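Local coordinates for protein putative cytochrome P450 120 (Synechocystis sp., PDB 2VE3) that binds a heme cofactor and retinoic acid, and probably acts as a cytochrome P450 monooxygenase that inserts oxygen into its substrate, at residues P45-R50 with V56-G61; N65-T70 with F334-G339; K71-F76 with G386-C391. All blocks are in the same frame, centred on the assembly; numbering follows the deposited sequence.

Contact 1 (P45-R50 with V56-G61); sequences PIFKTR and VIFISG
Residues Phe47-Arg50 and Val56-Ile59 run antiparallel as the two arms of a beta hairpin at the edge of the P450 beta-rich region, their short axes 4.6 Å apart and their directions 140° from each other, a marked twist. Phe47 with Phe58 and Thr49 with Val56 are hydrogen-bonded pairs; Lys48 with Ile57, between them, is non-hydrogen-bonded. In the Thr49-Val56 pair both bonds are short, Thr49 N to Val56 O and Val56 N to Thr49 O each 2.8 Å, whereas in the other pair Phe58 N to Phe47 O is 2.8 Å and Phe47 N to Phe58 O, at 3.3 Å, is weak. Beyond the paired residues a water bridges Pro45 O and Ser60 N.

Phe47, Thr49, Val56 and Phe58 share one face of the hairpin. With CG of Phe47 set between its backbone N and carbonyl carbon (chi1 75°), the ring swings across to its partner, and CB of Phe58 sits over one face, 3.7 Å from the ring centroid, as a CH-pi contact. The two ring planes are only 17° apart but slid past each other, so overlap is slight. A leucine in place of Phe47 has no ring face to offer, which would probably open a gap beside CB of Phe58 and allow the Phe58 side chain, which touches retinoic acid, to shift. Helix 35-43 packs on the same face, bringing Phe35 against both phenylalanines. On the side of Lys48 and Ile57, just before the strand begins, Ile46 lays its CG2 against CG2 of Ile57 at 3.6 Å.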
loop_
_atom_site.group_PDB
_atom_site.type_symbol
_atom_site.label_atom_id
_atom_site.label_comp_id
_atom_site.label_asym_id
_atom_site.label_seq_id
_atom_site.Cartn_x
_atom_site.Cartn_y
_atom_site.Cartn_z
ATOM N N PRO A 45 4.978 7.220 -24.210
ATOM C CA PRO A 45 4.070 7.239 -23.051
ATOM C C PRO A 45 3.156 6.011 -22.902
ATOM O O PRO A 45 2.754 5.693 -21.789
ATOM C CB PRO A 45 3.246 8.524 -23.261
ATOM C CG PRO A 45 3.366 8.827 -24.694
ATOM C CD PRO A 45 4.734 8.372 -25.099
ATOM N N ILE A 46 2.834 5.345 -24.009
ATOM C CA ILE A 46 2.034 4.116 -23.997
ATOM C C ILE A 46 2.864 2.973 -24.599
ATOM O O ILE A 46 3.270 3.023 -25.777
ATOM C CB ILE A 46 0.699 4.299 -24.740
ATOM C CG1 ILE A 46 -0.088 5.476 -24.134
ATOM C CG2 ILE A 46 -0.150 3.022 -24.677
ATOM C CD1 ILE A 46 -1.228 5.960 -24.985
ATOM N N PHE A 47 3.149 1.962 -23.783
ATOM C CA PHE A 47 3.969 0.854 -24.256
ATOM C C PHE A 47 3.395 -0.527 -23.925
ATOM O O PHE A 47 2.575 -0.655 -23.014
ATOM C CB PHE A 47 5.453 1.011 -23.837
ATOM C CG PHE A 47 5.741 0.729 -22.369
ATOM C CD1 PHE A 47 5.900 -0.587 -21.908
ATOM C CD2 PHE A 47 5.895 1.782 -21.456
ATOM C CE1 PHE A 47 6.177 -0.852 -20.566
ATOM C CE2 PHE A 47 6.175 1.531 -20.102
ATOM C CZ PHE A 47 6.322 0.214 -19.657
ATOM N N LYS A 48 3.808 -1.537 -24.692
ATOM C CA LYS A 48 3.429 -2.921 -24.428
ATOM C C LYS A 48 4.619 -3.805 -24.012
ATOM O O LYS A 48 5.785 -3.564 -24.372
ATOM C CB LYS A 48 2.676 -3.535 -25.617
ATOM C CG LYS A 48 3.569 -3.928 -26.786
ATOM C CD LYS A 48 2.760 -4.458 -27.952
ATOM C CE LYS A 48 3.619 -4.540 -29.199
ATOM N NZ LYS A 48 4.598 -5.636 -29.045
ATOM N N THR A 49 4.304 -4.831 -23.236
ATOM C CA THR A 49 5.286 -5.801 -22.813
ATOM C C THR A 49 4.559 -7.124 -22.613
ATOM O O THR A 49 3.374 -7.242 -22.927
ATOM C CB THR A 49 6.012 -5.329 -21.523
ATOM O OG1 THR A 49 6.980 -6.303 -21.116
ATOM C CG2 THR A 49 5.031 -5.084 -20.396
ATOM N N ARG A 50 5.273 -8.119 -22.103
ATOM C CA ARG A 50 4.648 -9.377 -21.733
ATOM C C ARG A 50 5.132 -9.751 -20.346
ATOM O O ARG A 50 6.325 -9.740 -20.066
ATOM C CB ARG A 50 4.955 -10.457 -22.764
ATOM C CG ARG A 50 4.598 -11.892 -22.347
ATOM C CD ARG A 50 4.974 -12.844 -23.453
ATOM N NE ARG A 50 4.094 -12.688 -24.608
ATOM C CZ ARG A 50 4.473 -12.828 -25.878
ATOM N NH1 ARG A 50 5.734 -13.110 -26.177
ATOM N NH2 ARG A 50 3.589 -12.663 -26.853
ATOM N N VAL A 56 0.742 -7.005 -21.906
ATOM C CA VAL A 56 0.373 -5.910 -20.995
ATOM C C VAL A 56 0.701 -4.542 -21.610
ATOM O O VAL A 56 1.793 -4.348 -22.132
ATOM C CB VAL A 56 1.072 -6.047 -19.599
ATOM C CG1 VAL A 56 0.471 -5.076 -18.559
ATOM C CG2 VAL A 56 0.986 -7.507 -19.048
ATOM N N ILE A 57 -0.254 -3.611 -21.540
ATOM C CA ILE A 57 -0.026 -2.220 -21.944
ATOM C C ILE A 57 0.119 -1.366 -20.689
ATOM O O ILE A 57 -0.760 -1.363 -19.840
ATOM C CB ILE A 57 -1.173 -1.680 -22.855
ATOM C CG1 ILE A 57 -1.350 -2.586 -24.081
ATOM C CG2 ILE A 57 -0.904 -0.227 -23.280
ATOM C CD1 ILE A 57 -2.413 -2.127 -25.079
ATOM N N PHE A 58 1.252 -0.680 -20.562
ATOM C CA PHE A 58 1.482 0.256 -19.463
ATOM C C PHE A 58 1.072 1.684 -19.868
ATOM O O PHE A 58 1.524 2.211 -20.888
ATOM C CB PHE A 58 2.955 0.245 -19.054
ATOM C CG PHE A 58 3.350 -0.897 -18.126
ATOM C CD1 PHE A 58 4.007 -0.628 -16.930
ATOM C CD2 PHE A 58 3.108 -2.227 -18.465
ATOM C CE1 PHE A 58 4.398 -1.663 -16.071
ATOM C CE2 PHE A 58 3.498 -3.263 -17.616
ATOM C CZ PHE A 58 4.145 -2.977 -16.423
ATOM N N ILE A 59 0.227 2.295 -19.043
ATOM C CA ILE A 59 -0.226 3.674 -19.216
ATOM C C ILE A 59 -0.006 4.454 -17.919
ATOM O O ILE A 59 0.164 3.847 -16.844
ATOM C CB ILE A 59 -1.730 3.738 -19.586
ATOM C CG1 ILE A 59 -2.607 3.134 -18.463
ATOM C CG2 ILE A 59 -1.969 3.086 -20.942
ATOM C CD1 ILE A 59 -4.116 3.296 -18.648
ATOM N N SER A 60 -0.001 5.787 -18.023
ATOM C CA SER A 60 0.061 6.688 -16.846
ATOM C C SER A 60 -0.437 8.122 -17.130
ATOM O O SER A 60 -0.720 8.488 -18.267
ATOM C CB SER A 60 1.478 6.719 -16.256
ATOM O OG SER A 60 2.382 7.312 -17.164
ATOM N N GLY A 61 -0.537 8.936 -16.082
ATOM C CA GLY A 61 -1.032 10.295 -16.234
ATOM C C GLY A 61 -2.527 10.391 -16.029
ATOM O O GLY A 61 -3.237 9.382 -16.077
HETATM O O HOH W 1 0.328 6.488 -21.019
#

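Contact 2 (N65-T70 with F334-G339); sequences NRFLFT and FHFPKG
Phe67 and Phe336 make this contact by themselves, one ring reaching from helix 62-68 and the other from strand 334-336. The evidence for a T-shaped (edge-to-face) pair is the 76° angle between the planes and the 5.5 Å between centroids, with the edge of Phe67 directed to the face of Phe336. The nearest approach is between CE2 of Phe67 and CE1 of Phe336, at 4.0 Å; CD1 of Phe336 follows at 4.2 Å from the same CE2 of Phe67. One corner of the Phe67 ring therefore does the touching, close to one side bond of its partner.

Both side chains leave their backbones toward the opposing segment. In Phe67 the ring carbon CG lies anti to the backbone N (chi1 164°), which extends the ring out from the helix. The interaction is wholly apolar, and the 73 Å² buried in total marks it as small.

Further rings surround the pair: Phe67 also stacks with Phe331 and meets Phe76 edge-to-face. Phe336 rests on Val342 of strand 341-345, Leu325 of strand 320-325 and Cys329 of strand 329-331, so the contact joins the last turn of helix 62-68 to the two-stranded sheet 329-336 beside the larger mixed sheet.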
loop_
_atom_site.group_PDB
_atom_site.type_symbol
_atom_site.label_atom_id
_atom_site.label_comp_id
_atom_site.label_asym_id
_atom_site.label_seq_id
_atom_site.Cartn_x
_atom_site.Cartn_y
_atom_site.Cartn_z
ATOM N N ASN A 65 -5.509 7.498 -16.526
ATOM C CA ASN A 65 -6.172 7.113 -15.276
ATOM C C ASN A 65 -7.675 7.343 -15.344
ATOM O O ASN A 65 -8.453 6.569 -14.796
ATOM C CB ASN A 65 -5.586 7.858 -14.066
ATOM C CG ASN A 65 -4.166 7.445 -13.756
ATOM O OD1 ASN A 65 -3.692 6.415 -14.227
ATOM N ND2 ASN A 65 -3.468 8.265 -12.989
ATOM N N ARG A 66 -8.067 8.423 -16.011
ATOM C CA ARG A 66 -9.471 8.726 -16.271
ATOM C C ARG A 66 -10.108 7.607 -17.104
ATOM O O ARG A 66 -11.104 7.027 -16.717
ATOM C CB ARG A 66 -9.577 10.098 -16.971
ATOM C CG ARG A 66 -10.992 10.620 -17.172
ATOM C CD ARG A 66 -11.011 11.913 -17.989
ATOM N NE ARG A 66 -10.533 13.084 -17.234
ATOM C CZ ARG A 66 -10.340 14.297 -17.762
ATOM N NH1 ARG A 66 -10.582 14.524 -19.056
ATOM N NH2 ARG A 66 -9.910 15.292 -16.995
ATOM N N PHE A 67 -9.498 7.311 -18.246
ATOM C CA PHE A 67 -9.866 6.198 -19.125
ATOM C C PHE A 67 -10.091 4.864 -18.373
ATOM O O PHE A 67 -11.133 4.190 -18.537
ATOM C CB PHE A 67 -8.771 6.094 -20.214
ATOM C CG PHE A 67 -8.750 4.795 -20.980
ATOM C CD1 PHE A 67 -9.786 4.452 -21.850
ATOM C CD2 PHE A 67 -7.672 3.931 -20.857
ATOM C CE1 PHE A 67 -9.758 3.247 -22.563
ATOM C CE2 PHE A 67 -7.634 2.724 -21.570
ATOM C CZ PHE A 67 -8.683 2.385 -22.426
ATOM N N LEU A 68 -9.118 4.504 -17.536
ATOM C CA LEU A 68 -9.151 3.241 -16.795
ATOM C C LEU A 68 -10.209 3.228 -15.690
ATOM O O LEU A 68 -10.697 2.173 -15.331
ATOM C CB LEU A 68 -7.754 2.925 -16.241
ATOM C CG LEU A 68 -7.451 1.490 -15.800
ATOM C CD1 LEU A 68 -7.280 0.522 -16.968
ATOM C CD2 LEU A 68 -6.209 1.523 -14.978
ATOM N N PHE A 69 -10.572 4.400 -15.170
ATOM C CA PHE A 69 -11.579 4.489 -14.112
ATOM C C PHE A 69 -12.921 5.055 -14.615
ATOM O O PHE A 69 -13.679 5.656 -13.848
ATOM C CB PHE A 69 -11.054 5.290 -12.907
ATOM C CG PHE A 69 -9.719 4.809 -12.372
ATOM C CD1 PHE A 69 -9.462 3.449 -12.188
ATOM C CD2 PHE A 69 -8.728 5.730 -12.014
ATOM C CE1 PHE A 69 -8.230 3.015 -11.689
ATOM C CE2 PHE A 69 -7.490 5.299 -11.515
ATOM C CZ PHE A 69 -7.253 3.939 -11.350
ATOM N N THR A 70 -13.212 4.817 -15.898
ATOM C CA THR A 70 -14.445 5.287 -16.540
ATOM C C THR A 70 -15.123 4.144 -17.294
ATOM O O THR A 70 -14.445 3.330 -17.927
ATOM C CB THR A 70 -14.152 6.465 -17.517
ATOM O OG1 THR A 70 -13.699 7.601 -16.767
ATOM C CG2 THR A 70 -15.403 6.865 -18.309
ATOM N N PHE A 334 -4.323 4.103 -30.130
ATOM C CA PHE A 334 -3.918 2.686 -30.103
ATOM C C PHE A 334 -5.078 1.717 -29.875
ATOM O O PHE A 334 -6.014 2.018 -29.147
ATOM C CB PHE A 334 -2.845 2.443 -29.039
ATOM C CG PHE A 334 -1.529 3.094 -29.341
ATOM C CD1 PHE A 334 -0.728 2.628 -30.379
ATOM C CD2 PHE A 334 -1.084 4.167 -28.577
ATOM C CE1 PHE A 334 0.499 3.223 -30.650
ATOM C CE2 PHE A 334 0.132 4.771 -28.838
ATOM C CZ PHE A 334 0.931 4.299 -29.874
ATOM N N HIS A 335 -5.001 0.557 -30.519
ATOM C CA HIS A 335 -5.907 -0.551 -30.241
ATOM C C HIS A 335 -5.479 -1.198 -28.918
ATOM O O HIS A 335 -4.330 -1.602 -28.770
ATOM C CB HIS A 335 -5.851 -1.554 -31.401
ATOM C CG HIS A 335 -6.736 -2.748 -31.229
ATOM N ND1 HIS A 335 -6.383 -3.999 -31.688
ATOM C CD2 HIS A 335 -7.957 -2.887 -30.659
ATOM C CE1 HIS A 335 -7.346 -4.859 -31.405
ATOM N NE2 HIS A 335 -8.309 -4.213 -30.775
ATOM N N PHE A 336 -6.390 -1.212 -27.941
ATOM C CA PHE A 336 -6.213 -1.943 -26.682
ATOM C C PHE A 336 -7.032 -3.234 -26.824
ATOM O O PHE A 336 -8.247 -3.228 -26.603
ATOM C CB PHE A 336 -6.704 -1.112 -25.476
ATOM C CG PHE A 336 -5.718 -0.063 -24.989
ATOM C CD1 PHE A 336 -5.312 -0.040 -23.659
ATOM C CD2 PHE A 336 -5.214 0.915 -25.854
ATOM C CE1 PHE A 336 -4.417 0.938 -23.194
ATOM C CE2 PHE A 336 -4.315 1.882 -25.403
ATOM C CZ PHE A 336 -3.926 1.901 -24.069
ATOM N N PRO A 337 -6.378 -4.335 -27.235
ATOM C CA PRO A 337 -7.095 -5.569 -27.602
ATOM C C PRO A 337 -7.742 -6.325 -26.440
ATOM O O PRO A 337 -7.156 -6.465 -25.364
ATOM C CB PRO A 337 -6.008 -6.422 -28.262
ATOM C CG PRO A 337 -4.840 -5.450 -28.532
ATOM C CD PRO A 337 -4.925 -4.471 -27.425
ATOM N N LYS A 338 -8.961 -6.807 -26.671
ATOM C CA LYS A 338 -9.677 -7.646 -25.708
ATOM C C LYS A 338 -8.800 -8.784 -25.153
ATOM O O LYS A 338 -8.131 -9.495 -25.911
ATOM C CB LYS A 338 -10.956 -8.193 -26.359
ATOM C CG LYS A 338 -11.649 -9.284 -25.568
ATOM C CD LYS A 338 -13.079 -9.470 -26.012
ATOM C CE LYS A 338 -13.740 -10.574 -25.220
ATOM N NZ LYS A 338 -13.099 -11.896 -25.507
ATOM N N GLY A 339 -8.789 -8.941 -23.829
ATOM C CA GLY A 339 -8.056 -10.041 -23.194
ATOM C C GLY A 339 -6.605 -9.736 -22.854
ATOM O O GLY A 339 -5.952 -10.483 -22.110
#

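Contact 3 (K71-F76 with G386-C391); sequences KEQETF and GGLREC. With HEM (protoporphyrin IX containing Fe), chain C.
The loop that carries the heme ligand, Gly386-Cys391, belongs to the cysteine-ligand signature region of cytochromes P450, and the turn Lys71-Phe76 is joined to it chiefly through Glu72 and Leu388. Leu388 N donates to Glu72 OE1 at 3.1 Å with an N-H...O angle of 163°, meeting the oxygen on its syn side, 23° out of the carboxylate plane. Glu72 reaches the loop because CG is anti to its backbone N (chi1 -170°) and the chain stays extended beyond it.

The other carboxylate oxygen, Glu72 OE2, lies 2.7 Å from a water that is also close to Gly386 O and accepts from Arg389 N, so both oxygens face the loop backbone. Leu388 slides past Glu72 in the opposite direction, while CD1 of Leu388 meets CG of Gln73 at 3.7 Å, the two side chains crossing at about a right angle.

Beyond this junction the loop turns to the cofactor. Arg389 NH1 gives heme O2D a hydrogen bond of 2.9 Å, the oxygen lying in the guanidinium plane at its edge. Cys391 SG binds the iron at 2.6 Å, the place of the axial cysteine ligand in cytochromes P450. Arg323 forms a long, weak ion pair with Glu72 and also bonds the heme. The Glu72 carboxylate is thus a second-shell group: it accepts directly from Leu388 N-H, next to Arg389, which probably helps to offset the negative charge of a heme propionate.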
loop_
_atom_site.group_PDB
_atom_site.type_symbol
_atom_site.label_atom_id
_atom_site.label_comp_id
_atom_site.label_asym_id
_atom_site.label_seq_id
_atom_site.Cartn_x
_atom_site.Cartn_y
_atom_site.Cartn_z
ATOM N N LYS A 71 -16.459 4.083 -17.217
ATOM C CA LYS A 71 -17.229 2.999 -17.837
ATOM C C LYS A 71 -16.487 1.696 -17.600
ATOM O O LYS A 71 -16.236 0.917 -18.531
ATOM C CB LYS A 71 -17.433 3.256 -19.339
ATOM C CG LYS A 71 -18.040 4.615 -19.663
ATOM C CD LYS A 71 -18.009 4.907 -21.160
ATOM C CE LYS A 71 -18.597 6.279 -21.472
ATOM N NZ LYS A 71 -18.011 7.384 -20.628
ATOM N N GLU A 72 -16.126 1.489 -16.338
ATOM C CA GLU A 72 -15.171 0.469 -15.910
ATOM C C GLU A 72 -15.748 -0.954 -15.895
ATOM O O GLU A 72 -15.123 -1.903 -16.385
ATOM C CB GLU A 72 -14.685 0.854 -14.517
ATOM C CG GLU A 72 -13.530 0.061 -13.996
ATOM C CD GLU A 72 -13.089 0.532 -12.640
ATOM O OE1 GLU A 72 -13.596 1.583 -12.196
ATOM O OE2 GLU A 72 -12.241 -0.157 -12.021
ATOM N N GLN A 73 -16.939 -1.079 -15.317
ATOM C CA GLN A 73 -17.696 -2.331 -15.208
ATOM C C GLN A 73 -17.822 -3.116 -16.530
ATOM O O GLN A 73 -17.718 -4.342 -16.551
ATOM C CB GLN A 73 -19.102 -2.020 -14.663
ATOM C CG GLN A 73 -19.185 -0.844 -13.661
ATOM C CD GLN A 73 -18.943 0.529 -14.304
ATOM O OE1 GLN A 73 -19.142 0.705 -15.505
ATOM N NE2 GLN A 73 -18.515 1.499 -13.502
ATOM N N GLU A 74 -18.058 -2.402 -17.625
ATOM C CA GLU A 74 -18.216 -3.013 -18.945
ATOM C C GLU A 74 -16.890 -3.213 -19.687
ATOM O O GLU A 74 -16.862 -3.866 -20.731
ATOM C CB GLU A 74 -19.165 -2.169 -19.793
ATOM N N THR A 75 -15.803 -2.658 -19.153
ATOM C CA THR A 75 -14.527 -2.624 -19.873
ATOM C C THR A 75 -13.348 -3.263 -19.139
ATOM O O THR A 75 -12.554 -3.977 -19.751
ATOM C CB THR A 75 -14.148 -1.171 -20.216
ATOM O OG1 THR A 75 -15.297 -0.497 -20.739
ATOM C CG2 THR A 75 -13.002 -1.110 -21.225
ATOM N N PHE A 76 -13.228 -2.987 -17.842
ATOM C CA PHE A 76 -12.039 -3.377 -17.075
ATOM C C PHE A 76 -12.351 -4.323 -15.913
ATOM O O PHE A 76 -13.277 -4.107 -15.126
ATOM C CB PHE A 76 -11.274 -2.134 -16.597
ATOM C CG PHE A 76 -10.796 -1.252 -17.720
ATOM C CD1 PHE A 76 -9.814 -1.699 -18.603
ATOM C CD2 PHE A 76 -11.330 0.016 -17.904
ATOM C CE1 PHE A 76 -9.372 -0.902 -19.643
ATOM C CE2 PHE A 76 -10.889 0.826 -18.951
ATOM C CZ PHE A 76 -9.909 0.356 -19.823
ATOM N N GLY A 386 -8.220 4.533 -7.832
ATOM C CA GLY A 386 -9.490 5.214 -8.066
ATOM C C GLY A 386 -10.488 4.224 -8.620
ATOM O O GLY A 386 -10.189 3.024 -8.741
ATOM N N GLY A 387 -11.672 4.737 -8.956
ATOM C CA GLY A 387 -12.799 3.933 -9.451
ATOM C C GLY A 387 -13.271 2.817 -8.528
ATOM O O GLY A 387 -13.339 2.987 -7.315
ATOM N N LEU A 388 -13.575 1.664 -9.120
ATOM C CA LEU A 388 -14.158 0.530 -8.407
ATOM C C LEU A 388 -13.270 -0.202 -7.398
ATOM O O LEU A 388 -13.782 -0.889 -6.510
ATOM C CB LEU A 388 -14.782 -0.483 -9.402
ATOM C CG LEU A 388 -16.081 -0.080 -10.148
ATOM C CD1 LEU A 388 -16.488 -1.147 -11.153
ATOM C CD2 LEU A 388 -17.253 0.239 -9.207
ATOM N N ARG A 389 -11.957 -0.047 -7.517
ATOM C CA ARG A 389 -11.001 -0.794 -6.710
ATOM C C ARG A 389 -10.192 0.115 -5.785
ATOM O O ARG A 389 -9.248 -0.343 -5.126
ATOM C CB ARG A 389 -10.047 -1.572 -7.626
ATOM C CG ARG A 389 -10.724 -2.658 -8.457
ATOM C CD ARG A 389 -10.912 -3.875 -7.594
ATOM N NE ARG A 389 -11.625 -4.930 -8.275
ATOM C CZ ARG A 389 -11.636 -6.204 -7.902
ATOM N NH1 ARG A 389 -10.952 -6.617 -6.835
ATOM N NH2 ARG A 389 -12.337 -7.062 -8.616
ATOM N N GLU A 390 -10.579 1.392 -5.726
ATOM C CA GLU A 390 -9.910 2.363 -4.871
ATOM C C GLU A 390 -9.689 1.797 -3.468
ATOM O O GLU A 390 -10.613 1.242 -2.861
ATOM C CB GLU A 390 -10.722 3.653 -4.788
ATOM C CG GLU A 390 -9.956 4.804 -4.171
ATOM C CD GLU A 390 -10.681 6.146 -4.268
ATOM O OE1 GLU A 390 -11.530 6.339 -5.165
ATOM O OE2 GLU A 390 -10.383 7.023 -3.437
ATOM N N CYS A 391 -8.471 1.942 -2.960
ATOM C CA CYS A 391 -8.113 1.447 -1.632
ATOM C C CYS A 391 -9.253 1.601 -0.639
ATOM O O CYS A 391 -9.855 2.683 -0.498
ATOM C CB CYS A 391 -6.859 2.145 -1.108
ATOM S SG CYS A 391 -6.495 1.832 0.638
HETATM C CHA HEM C . -6.619 -1.333 -2.857
HETATM C CHB HEM C . -2.872 1.689 -2.173
HETATM C CHC HEM C . -3.109 0.927 2.627
HETATM C CHD HEM C . -6.445 -2.485 1.921
HETATM C C1A HEM C . -5.595 -0.431 -3.117
HETATM C C2A HEM C . -5.198 0.108 -4.405
HETATM C C3A HEM C . -4.171 0.957 -4.200
HETATM C C4A HEM C . -3.874 0.958 -2.789
HETATM C CMA HEM C . -3.396 1.776 -5.248
HETATM C CAA HEM C . -5.889 -0.203 -5.754
HETATM C CBA HEM C . -5.235 -1.361 -6.502
HETATM C CGA HEM C . -6.105 -1.671 -7.702
HETATM O O1A HEM C . -6.228 -0.770 -8.583
HETATM O O2A HEM C . -6.664 -2.804 -7.778
HETATM C C1B HEM C . -2.638 1.779 -0.814
HETATM C C2B HEM C . -1.707 2.683 -0.152
HETATM C C3B HEM C . -1.781 2.476 1.179
HETATM C C4B HEM C . -2.751 1.434 1.392
HETATM C CMB HEM C . -0.815 3.703 -0.892
HETATM C CAB HEM C . -0.984 3.160 2.338
HETATM C CBB HEM C . -0.623 4.453 2.326
HETATM C C1C HEM C . -4.065 -0.027 2.882
HETATM C C2C HEM C . -4.500 -0.484 4.186
HETATM C C3C HEM C . -5.428 -1.432 3.999
HETATM C C4C HEM C . -5.589 -1.609 2.555
HETATM C CMC HEM C . -3.993 0.077 5.543
HETATM C CAC HEM C . -6.227 -2.200 5.092
HETATM C CBC HEM C . -5.696 -3.150 5.870
HETATM C C1D HEM C . -6.732 -2.551 0.573
HETATM C C2D HEM C . -7.545 -3.574 -0.029
HETATM C C3D HEM C . -7.600 -3.230 -1.521
HETATM C C4D HEM C . -6.832 -2.007 -1.666
HETATM C CMD HEM C . -8.210 -4.775 0.693
HETATM C CAD HEM C . -8.334 -3.994 -2.647
HETATM C CBD HEM C . -9.578 -3.195 -3.029
HETATM C CGD HEM C . -10.358 -3.911 -4.105
HETATM O O1D HEM C . -11.525 -3.503 -4.335
HETATM O O2D HEM C . -9.845 -4.882 -4.738
HETATM N NA HEM C . -4.768 0.109 -2.162
HETATM N NB HEM C . -3.246 1.018 0.160
HETATM N NC HEM C . -4.739 -0.739 1.904
HETATM N ND HEM C . -6.340 -1.637 -0.411
HETATM FE FE HEM C . -4.954 -0.088 -0.057
HETATM O O HOH W 2 -10.523 0.671 -10.130
#

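In the fold
Contact 2 lies on the same side of the chain's centre as contact 1 and as contact 3. Contact 1 closes before contact 2 opens, strand 54-59 leading directly into helix 62-68, whereas contacts 2 and 3 alternate along the chain: 65-70 and 71-76 are consecutive, and both pair with segments more than 260 residues later. The centre of contact 2 is about 10 Å from that of contact 1 and about 11 Å from that of contact 3. Contacts 1 and 3, with centres about 18 Å apart, do not touch. Phe336 bridges the first two by packing on Ile57, and Phe69 meets Gly386 between the last two. Contact 2 thus links the hairpin beside retinoic acid to the heme-ligand loop.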